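Local coordinates for protein aldehyde dehydrogenase (Burkholderia vietnamiensis, PDB 5KF0) that probably oxidises aldehydes to carboxylic acids, with the cofactor NADPH bound in its pocket, at residues V59-V62 against K63-E67; V81-F84 against R85-D89; S121-A124 against V125-D128; I299-A303 against S304-T308; T308-D311 against K312-K316. All blocks are in the same frame, centred on the assembly; numbering follows the deposited sequence. Where two conformers were deposited one is given.

Interaction 1 (V59-V62 against K63-E67); sequences VDAV and KPMRE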
loop_
_atom_site.group_PDB
_atom_site.type_symbol
_atom_site.label_atom_id
_atom_site.label_comp_id
_atom_site.label_asym_id
_atom_site.label_seq_id
_atom_site.Cartn_x
_atom_site.Cartn_y
_atom_site.Cartn_z
ATOM N N VAL A 59 -12.935 30.140 2.286
ATOM C CA VAL A 59 -11.600 30.449 2.795
ATOM C C VAL A 59 -11.612 30.464 4.313
ATOM O O VAL A 59 -10.738 29.873 4.960
ATOM C CB VAL A 59 -11.089 31.783 2.213
ATOM C CG1 VAL A 59 -9.822 32.253 2.941
ATOM C CG2 VAL A 59 -10.800 31.642 0.722
ATOM N N ASP A 60 -12.623 31.102 4.905
ATOM C CA ASP A 60 -12.695 31.190 6.357
ATOM C C ASP A 60 -12.933 29.833 7.004
ATOM O O ASP A 60 -12.570 29.657 8.174
ATOM C CB ASP A 60 -13.787 32.175 6.779
ATOM C CG ASP A 60 -13.420 33.618 6.461
ATOM O OD1 ASP A 60 -12.217 33.883 6.234
ATOM O OD2 ASP A 60 -14.325 34.478 6.445
ATOM N N ALA A 61 -13.509 28.875 6.274
ATOM C CA ALA A 61 -13.782 27.540 6.796
ATOM C C ALA A 61 -12.615 26.571 6.653
ATOM O O ALA A 61 -12.727 25.432 7.111
ATOM C CB ALA A 61 -15.012 26.937 6.099
ATOM N N VAL A 62 -11.507 26.978 6.026
ATOM C CA VAL A 62 -10.409 26.046 5.756
ATOM C C VAL A 62 -9.860 25.448 7.051
ATOM O O VAL A 62 -9.732 24.224 7.185
ATOM C CB VAL A 62 -9.311 26.745 4.938
ATOM C CG1 VAL A 62 -8.034 25.907 4.941
ATOM C CG2 VAL A 62 -9.815 26.953 3.512
ATOM N N LYS A 63 -9.510 26.296 8.019
ATOM C CA LYS A 63 -8.919 25.761 9.246
ATOM C C LYS A 63 -9.936 24.954 10.049
ATOM O O LYS A 63 -9.606 23.828 10.466
ATOM C CB LYS A 63 -8.283 26.894 10.059
ATOM C CG LYS A 63 -7.560 26.425 11.314
ATOM C CD LYS A 63 -6.669 27.542 11.863
ATOM C CE LYS A 63 -6.603 27.523 13.381
ATOM N NZ LYS A 63 -5.843 26.352 13.889
ATOM N N PRO A 64 -11.172 25.417 10.263
ATOM C CA PRO A 64 -12.136 24.570 10.987
ATOM C C PRO A 64 -12.386 23.221 10.324
ATOM O O PRO A 64 -12.505 22.202 11.020
ATOM C CB PRO A 64 -13.400 25.439 11.005
ATOM C CG PRO A 64 -12.887 26.836 10.946
ATOM C CD PRO A 64 -11.696 26.784 10.051
ATOM N N MET A 65 -12.464 23.184 8.993
ATOM C CA MET A 65 -12.641 21.911 8.298
ATOM C C MET A 65 -11.420 21.020 8.466
ATOM O O MET A 65 -11.553 19.810 8.678
ATOM C CB MET A 65 -12.922 22.153 6.811
ATOM C CG MET A 65 -14.338 22.589 6.523
ATOM S SD MET A 65 -15.538 21.321 7.011
ATOM C CE MET A 65 -15.173 20.020 5.854
ATOM N N ARG A 66 -10.223 21.607 8.376
ATOM C CA ARG A 66 -8.990 20.841 8.535
ATOM C C ARG A 66 -8.877 20.241 9.934
ATOM O O ARG A 66 -8.272 19.177 10.111
ATOM C CB ARG A 66 -7.788 21.742 8.240
ATOM C CG ARG A 66 -6.437 21.069 8.371
ATOM C CD ARG A 66 -5.291 22.021 8.033
ATOM N NE ARG A 66 -4.914 22.900 9.143
ATOM C CZ ARG A 66 -4.965 24.229 9.105
ATOM N NH1 ARG A 66 -5.389 24.855 8.011
ATOM N NH2 ARG A 66 -4.586 24.934 10.163
ATOM N N GLU A 67 -9.451 20.893 10.930
ATOM C CA GLU A 67 -9.345 20.416 12.304
ATOM C C GLU A 67 -10.433 19.422 12.685
ATOM O O GLU A 67 -10.335 18.802 13.749
ATOM C CB GLU A 67 -9.360 21.607 13.264
ATOM C CG GLU A 67 -8.113 22.465 13.105
ATOM C CD GLU A 67 -8.075 23.649 14.032
ATOM O OE1 GLU A 67 -9.133 24.021 14.577
ATOM O OE2 GLU A 67 -6.976 24.212 14.214
HETATM O O HOH W 1 -9.503 29.161 7.822
#
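Arg66 reaches back one helical turn to Val62, and its side chain, in the conformer described here, can be followed outward from there. Its CB lies 3.3 Å from Val62 O, the carbonyl that takes the Arg66 backbone N-H at 2.9 Å. CG stands anti to the backbone N (chi1 180°) and CD continues the extended line; the side chain also packs on Val150 and Pro151 of strand 143-151. A bend at chi3 (82°) then turns the head back over the preceding turn, where NH1 passes 4.2 Å from Val62 CG1, a methyl near the guanidinium plane at its edge. The other terminal nitrogen, NH2, forms a salt bridge with Glu433 of the second subunit, the strongest polar partner of this side chain. Beside it Lys63 turns its end toward Glu67, at a separation so short that the detail of this salt bridge is doubtful, and has a weak, long ion pair with that same Glu433.

On another side of the turn, Met65 N donates to Ala61 O at 2.9 Å. Met65 CG sits 4.4 Å from Ala61 CB before the thioether bends away toward Pro207 and Ala210. Pro64 CD rests 3.4 Å from Ala61 O, and a water accepts from Lys63 N at 2.9 Å while donating to Val59 O, bridging the step between helices 48-60 and 62-67. The arrangement is that of a helix-helix junction with proline in the first turn of the second helix, here placed at a subunit interface of the tetrameric assembly.

Interaction 2 (V81-F84 against R85-D89); sequences VARF and RERFD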
loop_
_atom_site.group_PDB
_atom_site.type_symbol
_atom_site.label_atom_id
_atom_site.label_comp_id
_atom_site.label_asym_id
_atom_site.label_seq_id
_atom_site.Cartn_x
_atom_site.Cartn_y
_atom_site.Cartn_z
ATOM N N VAL A 81 -26.114 9.646 4.190
ATOM C CA VAL A 81 -26.576 8.317 3.773
ATOM C C VAL A 81 -27.945 8.015 4.362
ATOM O O VAL A 81 -28.867 7.574 3.658
ATOM C CB VAL A 81 -25.556 7.238 4.175
ATOM C CG1 VAL A 81 -26.159 5.834 3.975
ATOM C CG2 VAL A 81 -24.286 7.394 3.365
ATOM N N ALA A 82 -28.097 8.234 5.671
ATOM C CA ALA A 82 -29.365 7.926 6.325
ATOM C C ALA A 82 -30.503 8.763 5.757
ATOM O O ALA A 82 -31.613 8.257 5.547
ATOM C CB ALA A 82 -29.251 8.150 7.831
ATOM N N ARG A 83 -30.253 10.051 5.515
ATOM C CA ARG A 83 -31.321 10.925 5.042
ATOM C C ARG A 83 -31.653 10.667 3.578
ATOM O O ARG A 83 -32.818 10.796 3.182
ATOM C CB ARG A 83 -30.939 12.395 5.273
ATOM C CG ARG A 83 -30.819 12.779 6.755
ATOM C CD ARG A 83 -32.187 12.983 7.438
ATOM N NE ARG A 83 -32.774 14.245 7.012
ATOM C CZ ARG A 83 -33.985 14.384 6.475
ATOM N NH1 ARG A 83 -34.784 13.334 6.325
ATOM N NH2 ARG A 83 -34.401 15.586 6.102
ATOM N N PHE A 84 -30.660 10.296 2.763
ATOM C CA PHE A 84 -30.952 9.958 1.371
ATOM C C PHE A 84 -31.820 8.707 1.297
ATOM O O PHE A 84 -32.723 8.612 0.456
ATOM C CB PHE A 84 -29.660 9.756 0.570
ATOM C CG PHE A 84 -28.783 10.982 0.478
ATOM C CD1 PHE A 84 -29.305 12.264 0.654
ATOM C CD2 PHE A 84 -27.426 10.842 0.213
ATOM C CE1 PHE A 84 -28.472 13.390 0.570
ATOM C CE2 PHE A 84 -26.588 11.944 0.124
ATOM C CZ PHE A 84 -27.108 13.220 0.292
ATOM N N ARG A 85 -31.568 7.738 2.176
ATOM C CA ARG A 85 -32.444 6.571 2.251
ATOM C C ARG A 85 -33.853 6.966 2.673
ATOM O O ARG A 85 -34.841 6.473 2.112
ATOM C CB ARG A 85 -31.872 5.547 3.226
ATOM C CG ARG A 85 -30.635 4.846 2.716
ATOM C CD ARG A 85 -30.006 3.988 3.795
ATOM N NE ARG A 85 -28.969 3.140 3.222
ATOM C CZ ARG A 85 -27.996 2.580 3.924
ATOM N NH1 ARG A 85 -27.926 2.784 5.231
ATOM N NH2 ARG A 85 -27.094 1.824 3.316
ATOM N N GLU A 86 -33.966 7.858 3.661
ATOM C CA GLU A 86 -35.284 8.316 4.097
ATOM C C GLU A 86 -36.028 9.034 2.978
ATOM O O GLU A 86 -37.255 8.914 2.863
ATOM C CB GLU A 86 -35.155 9.241 5.307
ATOM C CG GLU A 86 -34.815 8.529 6.606
ATOM C CD GLU A 86 -34.663 9.485 7.776
ATOM O OE1 GLU A 86 -34.904 10.700 7.598
ATOM O OE2 GLU A 86 -34.301 9.015 8.876
ATOM N N ARG A 87 -35.306 9.783 2.146
ATOM C CA ARG A 87 -35.898 10.634 1.122
ATOM C C ARG A 87 -35.735 10.041 -0.274
ATOM O O ARG A 87 -35.734 10.768 -1.270
ATOM C CB ARG A 87 -35.291 12.034 1.205
ATOM C CG ARG A 87 -35.542 12.685 2.570
ATOM C CD ARG A 87 -34.847 14.033 2.725
ATOM N NE ARG A 87 -35.434 15.052 1.865
ATOM C CZ ARG A 87 -35.177 16.350 1.969
ATOM N NH1 ARG A 87 -34.349 16.792 2.905
ATOM N NH2 ARG A 87 -35.765 17.213 1.148
ATOM N N PHE A 88 -35.631 8.708 -0.343
ATOM C CA PHE A 88 -35.286 8.018 -1.584
ATOM C C PHE A 88 -36.269 8.347 -2.702
ATOM O O PHE A 88 -35.864 8.724 -3.812
ATOM C CB PHE A 88 -35.244 6.512 -1.318
ATOM C CG PHE A 88 -34.751 5.696 -2.477
ATOM C CD1 PHE A 88 -33.421 5.320 -2.558
ATOM C CD2 PHE A 88 -35.623 5.290 -3.477
ATOM C CE1 PHE A 88 -32.962 4.562 -3.625
ATOM C CE2 PHE A 88 -35.172 4.524 -4.543
ATOM C CZ PHE A 88 -33.848 4.169 -4.622
ATOM N N ASP A 89 -37.571 8.207 -2.432
ATOM C CA ASP A 89 -38.570 8.449 -3.472
ATOM C C ASP A 89 -38.632 9.917 -3.867
ATOM O O ASP A 89 -38.885 10.231 -5.037
ATOM C CB ASP A 89 -39.940 7.965 -3.005
ATOM C CG ASP A 89 -39.981 6.464 -2.769
ATOM O OD1 ASP A 89 -39.317 5.727 -3.508
ATOM O OD2 ASP A 89 -40.689 6.019 -1.841
#
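Arg83 and Glu86 meet in a salt bridge three residues apart, with Arg83 NH1 donating an N-H to Glu86 OE1 at 2.9 Å. The carboxylate oxygen is approached nearly along its C-O axis but lies 16° out of the guanidinium plane, and the two flat groups are turned 55° apart. Bends at chi2 and chi3 fold Arg83 forward along the helix, toward Glu86 and Arg87, while Glu86 stays extended beyond CG. Over one face of the same guanidinium comes Arg87 CD, 3.9 Å from Arg83 CZ. The two arginine heads come close, NH2 of Arg83 being 3.4 Å from NH1 of Arg87, and acidic groups probably offset their charge: Glu203 binds Arg83, while Glu90 and Glu199 bind Arg87. On a separate flank Val81 CG1 sits 3.7 Å above the centre of the Arg85 guanidinium. Beneath these side chains the backbone is finishing a helix, and Arg87, whose N donates to Arg83 O at 2.9 Å, is both the first residue to leave helical angles and the N-cap of the next helix. The joint between helices 70-86 and 88-99 packs through Phe84, edge-to-face with Phe117, and Phe88 on helix 103-123, and through Arg83 and Arg87 on helix 192-202.

Interaction 3 (S121-A124 against V125-D128); sequences SEEA and VRID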
loop_
_atom_site.group_PDB
_atom_site.type_symbol
_atom_site.label_atom_id
_atom_site.label_comp_id
_atom_site.label_asym_id
_atom_site.label_seq_id
_atom_site.Cartn_x
_atom_site.Cartn_y
_atom_site.Cartn_z
ATOM N N SER A 121 -17.819 7.548 3.397
ATOM C CA SER A 121 -17.846 7.355 4.846
ATOM C C SER A 121 -16.761 6.380 5.295
ATOM O O SER A 121 -16.081 6.618 6.300
ATOM C CB SER A 121 -19.227 6.856 5.282
ATOM O OG SER A 121 -19.178 6.360 6.613
ATOM N N GLU A 122 -16.582 5.284 4.554
ATOM C CA GLU A 122 -15.527 4.322 4.863
ATOM C C GLU A 122 -14.138 4.927 4.686
ATOM O O GLU A 122 -13.260 4.744 5.541
ATOM C CB GLU A 122 -15.681 3.078 3.978
ATOM C CG GLU A 122 -16.997 2.339 4.166
ATOM C CD GLU A 122 -17.232 1.315 3.062
ATOM O OE1 GLU A 122 -16.344 1.169 2.192
ATOM O OE2 GLU A 122 -18.296 0.665 3.058
ATOM N N GLU A 123 -13.911 5.640 3.576
ATOM C CA GLU A 123 -12.577 6.158 3.303
ATOM C C GLU A 123 -12.212 7.307 4.229
ATOM O O GLU A 123 -11.021 7.553 4.452
ATOM C CB GLU A 123 -12.452 6.600 1.839
ATOM C CG GLU A 123 -12.586 5.453 0.828
ATOM C CD GLU A 123 -11.399 4.493 0.846
ATOM O OE1 GLU A 123 -10.345 4.840 1.428
ATOM O OE2 GLU A 123 -11.522 3.389 0.276
ATOM N N ALA A 124 -13.208 7.982 4.816
ATOM C CA ALA A 124 -12.916 9.143 5.653
ATOM C C ALA A 124 -12.056 8.789 6.860
ATOM O O ALA A 124 -11.349 9.656 7.387
ATOM C CB ALA A 124 -14.222 9.788 6.132
ATOM N N VAL A 125 -12.131 7.547 7.343
ATOM C CA VAL A 125 -11.393 7.160 8.536
ATOM C C VAL A 125 -10.143 6.362 8.199
ATOM O O VAL A 125 -9.543 5.760 9.097
ATOM C CB VAL A 125 -12.284 6.392 9.528
ATOM C CG1 VAL A 125 -13.358 7.315 10.098
ATOM C CG2 VAL A 125 -12.926 5.172 8.857
ATOM N N ARG A 126 -9.728 6.340 6.930
ATOM C CA ARG A 126 -8.502 5.610 6.595
ATOM C C ARG A 126 -7.637 6.396 5.615
ATOM O O ARG A 126 -6.945 5.819 4.761
ATOM C CB ARG A 126 -8.810 4.198 6.076
ATOM C CG ARG A 126 -10.005 4.090 5.163
ATOM C CD ARG A 126 -10.300 2.632 4.737
ATOM N NE ARG A 126 -10.422 1.629 5.808
ATOM C CZ ARG A 126 -11.430 1.528 6.676
ATOM N NH1 ARG A 126 -12.434 2.398 6.669
ATOM N NH2 ARG A 126 -11.429 0.552 7.579
ATOM N N ILE A 127 -7.609 7.722 5.760
ATOM C CA ILE A 127 -6.686 8.548 4.990
ATOM C C ILE A 127 -5.327 8.478 5.686
ATOM O O ILE A 127 -4.942 9.388 6.431
ATOM C CB ILE A 127 -7.195 9.998 4.855
ATOM C CG1 ILE A 127 -8.633 9.991 4.329
ATOM C CG2 ILE A 127 -6.311 10.785 3.886
ATOM C CD1 ILE A 127 -9.240 11.365 4.137
ATOM N N ASP A 128 -4.610 7.384 5.464
ATOM C CA ASP A 128 -3.364 7.110 6.166
ATOM C C ASP A 128 -2.186 7.767 5.451
ATOM O O ASP A 128 -2.296 8.256 4.329
ATOM C CB ASP A 128 -3.125 5.603 6.259
ATOM C CG ASP A 128 -4.136 4.885 7.162
ATOM O OD1 ASP A 128 -4.763 5.531 8.040
ATOM O OD2 ASP A 128 -4.293 3.661 6.973
HETATM O O HOH W 2 -8.602 9.193 8.107
#
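Arg126 NH1 donates to the backbone carbonyl of Glu122, with NH1 2.7 Å from Glu122 O, and the oxygen lies in the guanidinium plane, only 5° out of it. The donor, however, stands 37° above the carbonyl plane, so the approach is not on a lone pair. The head gets there because CG takes the crowded position between backbone N and carbonyl carbon (chi1 40°) and the chain bends again at chi3, curling back over the helix end. The charged partners of these side chains lie across a subunit boundary: Arg126 NH1 and NH2 form salt bridges with Glu122 and Glu123 of the third subunit, and Arg126 of the third subunit pairs in return with Glu122 and Glu123 of this chain.

One residue on, Arg126 N donates to Glu123 O at 3.0 Å and closes a type I beta turn. The Glu123 and Arg126 side chains cross at about a right angle, with OE1 of Glu123 3.8 Å from Arg126 CG. A water takes a bond from Ile127 N at 2.9 Å and gives one to Ala124 O. Packing follows outside this network, with Val125 CG2 3.4 Å from Glu122 O, while Ala124 leans on Leu77 of helix 70-86. Val125 O and Asp128 also bond to Asn133 of the fourth subunit. The chain leaves helix 103-123 through a beta turn followed by an inverse gamma turn at Ile127, at a reciprocal Glu-Arg interface between subunits of the tetramer.

Interaction 4 (I299-A303 against S304-T308); sequences ILVHA and SLYDT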
loop_
_atom_site.group_PDB
_atom_site.type_symbol
_atom_site.label_atom_id
_atom_site.label_comp_id
_atom_site.label_asym_id
_atom_site.label_seq_id
_atom_site.Cartn_x
_atom_site.Cartn_y
_atom_site.Cartn_z
ATOM N N ILE A 299 -20.415 -0.209 -31.980
ATOM C CA ILE A 299 -20.467 -1.633 -31.679
ATOM C C ILE A 299 -19.713 -2.365 -32.781
ATOM O O ILE A 299 -20.147 -2.363 -33.938
ATOM C CB ILE A 299 -21.914 -2.139 -31.579
ATOM C CG1 ILE A 299 -22.679 -1.380 -30.481
ATOM C CG2 ILE A 299 -21.927 -3.640 -31.318
ATOM C CD1 ILE A 299 -24.186 -1.650 -30.520
ATOM N N LEU A 300 -18.595 -2.998 -32.429
ATOM C CA LEU A 300 -17.745 -3.705 -33.387
ATOM C C LEU A 300 -17.905 -5.202 -33.158
ATOM O O LEU A 300 -17.603 -5.697 -32.066
ATOM C CB LEU A 300 -16.282 -3.281 -33.224
ATOM C CG LEU A 300 -15.983 -1.804 -33.489
ATOM C CD1 LEU A 300 -16.093 -0.960 -32.196
ATOM C CD2 LEU A 300 -14.618 -1.637 -34.115
ATOM N N VAL A 301 -18.381 -5.917 -34.178
ATOM C CA VAL A 301 -18.790 -7.311 -34.026
ATOM C C VAL A 301 -18.010 -8.196 -34.992
ATOM O O VAL A 301 -17.908 -7.886 -36.189
ATOM C CB VAL A 301 -20.300 -7.464 -34.253
ATOM C CG1 VAL A 301 -20.716 -8.891 -34.088
ATOM C CG2 VAL A 301 -21.066 -6.541 -33.294
ATOM N N HIS A 302 -17.486 -9.313 -34.481
ATOM C CA HIS A 302 -16.740 -10.224 -35.342
ATOM C C HIS A 302 -17.622 -10.725 -36.478
ATOM O O HIS A 302 -18.791 -11.063 -36.280
ATOM C CB HIS A 302 -16.193 -11.417 -34.556
ATOM C CG HIS A 302 -15.196 -12.222 -35.336
ATOM N ND1 HIS A 302 -15.540 -13.336 -36.069
ATOM C CD2 HIS A 302 -13.867 -12.045 -35.520
ATOM C CE1 HIS A 302 -14.462 -13.820 -36.663
ATOM N NE2 HIS A 302 -13.433 -13.056 -36.342
ATOM N N ALA A 303 -17.042 -10.794 -37.677
ATOM C CA ALA A 303 -17.835 -11.095 -38.863
ATOM C C ALA A 303 -18.547 -12.440 -38.764
ATOM O O ALA A 303 -19.623 -12.612 -39.348
ATOM C CB ALA A 303 -16.942 -11.046 -40.096
ATOM N N SER A 304 -17.985 -13.396 -38.017
ATOM C CA SER A 304 -18.594 -14.724 -37.929
ATOM C C SER A 304 -19.959 -14.693 -37.249
ATOM O O SER A 304 -20.804 -15.555 -37.525
ATOM C CB SER A 304 -17.662 -15.684 -37.188
ATOM O OG SER A 304 -17.500 -15.285 -35.834
ATOM N N LEU A 305 -20.202 -13.724 -36.370
ATOM C CA LEU A 305 -21.415 -13.568 -35.575
ATOM C C LEU A 305 -22.256 -12.370 -35.991
ATOM O O LEU A 305 -23.316 -12.141 -35.395
ATOM C CB LEU A 305 -21.048 -13.401 -34.094
ATOM C CG LEU A 305 -20.153 -14.456 -33.458
ATOM C CD1 LEU A 305 -19.919 -14.132 -31.975
ATOM C CD2 LEU A 305 -20.802 -15.807 -33.631
ATOM N N TYR A 306 -21.782 -11.567 -36.945
ATOM C CA TYR A 306 -22.387 -10.271 -37.230
ATOM C C TYR A 306 -23.870 -10.387 -37.580
ATOM O O TYR A 306 -24.703 -9.654 -37.032
ATOM C CB TYR A 306 -21.616 -9.585 -38.358
ATOM C CG TYR A 306 -22.080 -8.176 -38.663
ATOM C CD1 TYR A 306 -21.474 -7.076 -38.061
ATOM C CD2 TYR A 306 -23.117 -7.945 -39.564
ATOM C CE1 TYR A 306 -21.885 -5.791 -38.343
ATOM C CE2 TYR A 306 -23.539 -6.664 -39.843
ATOM C CZ TYR A 306 -22.921 -5.591 -39.232
ATOM O OH TYR A 306 -23.343 -4.313 -39.517
ATOM N N ASP A 307 -24.222 -11.285 -38.504
ATOM C CA ASP A 307 -25.610 -11.337 -38.967
ATOM C C ASP A 307 -26.556 -11.777 -37.856
ATOM O O ASP A 307 -27.661 -11.233 -37.725
ATOM C CB ASP A 307 -25.742 -12.270 -40.166
ATOM C CG ASP A 307 -25.110 -11.708 -41.414
ATOM O OD1 ASP A 307 -24.763 -10.513 -41.428
ATOM O OD2 ASP A 307 -24.972 -12.467 -42.393
ATOM N N THR A 308 -26.150 -12.760 -37.048
ATOM C CA THR A 308 -27.031 -13.213 -35.974
ATOM C C THR A 308 -27.165 -12.153 -34.886
ATOM O O THR A 308 -28.273 -11.890 -34.397
ATOM C CB THR A 308 -26.518 -14.524 -35.389
ATOM O OG1 THR A 308 -26.467 -15.506 -36.429
ATOM C CG2 THR A 308 -27.454 -15.009 -34.298
HETATM O O HOH W 3 -22.306 -13.285 -39.825
#
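Where strand 298-302 ends at His302, the chain turns sharply, and Leu305 N donates to His302 O at 3.0 Å. The imidazole takes part in the same turn. Its ND1 and Ser304 OG share a 2.8 Å hydrogen bond at the ring edge, near the plane, and either atom could be the donor. Ser304 N also donates to ND1, at 3.1 Å, but from 39° out of the ring plane. The serine hydroxyl sits between its own backbone N and carbonyl carbon (chi1 65°), which brings it round to the imidazole. The ring also meets Phe398 edge-to-face, and NE2 makes a weak hydrogen bond to Asp399 O.

On the strand, Val301 CG1 lies 3.8 Å from Tyr306 CA, and its CB is 4.0 Å from Tyr306 CD1, set obliquely to the phenol ring. The tyrosine hydroxyl bonds to Glu375, and its ring has a cation-pi contact with Lys397. A water accepts from Asp307 N and donates to Ala303 O at 2.8 Å, continuing into the first turn of the helix. This is the strand-to-helix turn of a beta-alpha unit, joining strand 298-302, parallel to strands 263-266 and 392-398, to helix 306-319.

Interaction 5 (T308-D311 against K312-K316); sequences TLRD and KLVAK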
loop_
_atom_site.group_PDB
_atom_site.type_symbol
_atom_site.label_atom_id
_atom_site.label_comp_id
_atom_site.label_asym_id
_atom_site.label_seq_id
_atom_site.Cartn_x
_atom_site.Cartn_y
_atom_site.Cartn_z
ATOM N N THR A 308 -26.150 -12.760 -37.048
ATOM C CA THR A 308 -27.031 -13.213 -35.974
ATOM C C THR A 308 -27.165 -12.153 -34.886
ATOM O O THR A 308 -28.273 -11.890 -34.397
ATOM C CB THR A 308 -26.518 -14.524 -35.389
ATOM O OG1 THR A 308 -26.467 -15.506 -36.429
ATOM C CG2 THR A 308 -27.454 -15.009 -34.298
ATOM N N LEU A 309 -26.051 -11.542 -34.485
ATOM C CA LEU A 309 -26.132 -10.462 -33.508
ATOM C C LEU A 309 -26.986 -9.317 -34.039
ATOM O O LEU A 309 -27.802 -8.751 -33.304
ATOM C CB LEU A 309 -24.734 -9.964 -33.140
ATOM C CG LEU A 309 -24.692 -8.895 -32.046
ATOM C CD1 LEU A 309 -23.434 -9.037 -31.190
ATOM C CD2 LEU A 309 -24.750 -7.489 -32.634
ATOM N N ARG A 310 -26.801 -8.957 -35.310
ATOM C CA ARG A 310 -27.571 -7.856 -35.882
ATOM C C ARG A 310 -29.066 -8.121 -35.771
ATOM O O ARG A 310 -29.827 -7.250 -35.330
ATOM C CB ARG A 310 -27.175 -7.623 -37.340
ATOM C CG ARG A 310 -27.988 -6.520 -38.017
ATOM C CD ARG A 310 -27.544 -6.300 -39.457
ATOM N NE ARG A 310 -27.814 -7.466 -40.296
ATOM C CZ ARG A 310 -27.310 -7.646 -41.511
ATOM N NH1 ARG A 310 -26.504 -6.737 -42.040
ATOM N NH2 ARG A 310 -27.616 -8.739 -42.198
ATOM N N ASP A 311 -29.507 -9.321 -36.163
ATOM C CA ASP A 311 -30.929 -9.654 -36.076
ATOM C C ASP A 311 -31.439 -9.526 -34.647
ATOM O O ASP A 311 -32.515 -8.963 -34.404
ATOM C CB ASP A 311 -31.181 -11.073 -36.589
ATOM C CG ASP A 311 -30.978 -11.204 -38.080
ATOM O OD1 ASP A 311 -30.873 -10.167 -38.769
ATOM O OD2 ASP A 311 -30.939 -12.355 -38.558
ATOM N N LYS A 312 -30.688 -10.073 -33.690
ATOM C CA LYS A 312 -31.092 -10.003 -32.290
ATOM C C LYS A 312 -31.101 -8.569 -31.778
ATOM O O LYS A 312 -32.012 -8.173 -31.039
ATOM C CB LYS A 312 -30.161 -10.865 -31.436
ATOM C CG LYS A 312 -30.337 -12.373 -31.668
ATOM C CD LYS A 312 -29.290 -13.174 -30.891
ATOM C CE LYS A 312 -29.499 -14.678 -31.024
ATOM N NZ LYS A 312 -30.671 -15.146 -30.230
ATOM N N LEU A 313 -30.085 -7.781 -32.138
ATOM C CA LEU A 313 -30.011 -6.416 -31.629
ATOM C C LEU A 313 -31.084 -5.529 -32.259
ATOM O O LEU A 313 -31.634 -4.646 -31.591
ATOM C CB LEU A 313 -28.614 -5.848 -31.867
ATOM C CG LEU A 313 -28.376 -4.446 -31.318
ATOM C CD1 LEU A 313 -28.635 -4.407 -29.820
ATOM C CD2 LEU A 313 -26.954 -4.006 -31.618
ATOM N N VAL A 314 -31.401 -5.754 -33.535
ATOM C CA VAL A 314 -32.506 -5.027 -34.159
ATOM C C VAL A 314 -33.808 -5.329 -33.426
ATOM O O VAL A 314 -34.581 -4.421 -33.086
ATOM C CB VAL A 314 -32.595 -5.370 -35.659
ATOM C CG1 VAL A 314 -33.946 -4.963 -36.244
ATOM C CG2 VAL A 314 -31.456 -4.696 -36.415
ATOM N N ALA A 315 -34.052 -6.607 -33.125
ATOM C CA ALA A 315 -35.282 -6.969 -32.425
ATOM C C ALA A 315 -35.308 -6.382 -31.020
ATOM O O ALA A 315 -36.341 -5.863 -30.572
ATOM C CB ALA A 315 -35.426 -8.488 -32.368
ATOM N N LYS A 316 -34.182 -6.459 -30.306
ATOM C CA LYS A 316 -34.125 -5.903 -28.959
ATOM C C LYS A 316 -34.339 -4.395 -28.985
ATOM O O LYS A 316 -35.120 -3.859 -28.188
ATOM C CB LYS A 316 -32.784 -6.260 -28.308
ATOM C CG LYS A 316 -32.622 -5.753 -26.877
ATOM C CD LYS A 316 -33.503 -6.542 -25.926
ATOM C CE LYS A 316 -33.383 -6.044 -24.499
ATOM N NZ LYS A 316 -34.213 -6.882 -23.589
#
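Thr308 and Lys312 run side by side and point the same way, one turn apart along the helix. The threonine turns its methyl toward the lysine, CG2 being anti to its backbone N, and this methyl lies 3.9 Å from Lys312 CE. Extended as far as CE, the lysine shaft passes over the preceding turn, with its CG 3.5 Å from Thr308 O. A bend at chi4 (-74°) then turns the ammonium away to a salt bridge with Asp275 on helix 274-286.

Leu309 and Leu313 form the buried flank, and their CD2 methyls stand 4.2 Å apart. The third pair is Arg310 and Val314. Val314 CG2 comes within 3.2 Å of Arg310 O and lies 4.2 Å from Arg310 CG. Farther out, in the conformer described, the NH1 of the arginine forms a salt bridge with Glu375, the same carboxylate that bonds to the hydroxyl of Tyr306.

Successive i to i+4 backbone bonds keep these pairs one turn apart, the shortest being Leu313 N to Leu309 O at 2.7 Å; Val314 N follows at 2.8 Å from Arg310 O. The leucines lie against Val301 and Ile299 of strand 298-302, while Val314 packs on Leu373 and Ile359. The result is an amphipathic alpha-helix laid against a sheet, as in the alpha/beta domains of aldehyde dehydrogenases.

Overall arrangement
Along the chain interactions 1 to 4 follow one another, and interaction 5 begins on the residue where interaction 4 ends; interactions 1 to 3 fall within residues 59-128, interactions 4 and 5 at residues 299-316. Interactions 4 and 5 share Thr308 and helix 306-319, their centres only 10 Å apart, and they touch through apolar side chains of the strand and helix. The others lie elsewhere: interactions 1 and 4 are about 57 Å apart between centres, on opposite sides of the chain's centre. Interactions 2 and 3 approach to about 5 Å between nearest atoms. Interactions 1 and 3 meet other subunits, linking these helix ends to the tetramer, whereas no other chain of the assembly touches interactions 2, 4 and 5.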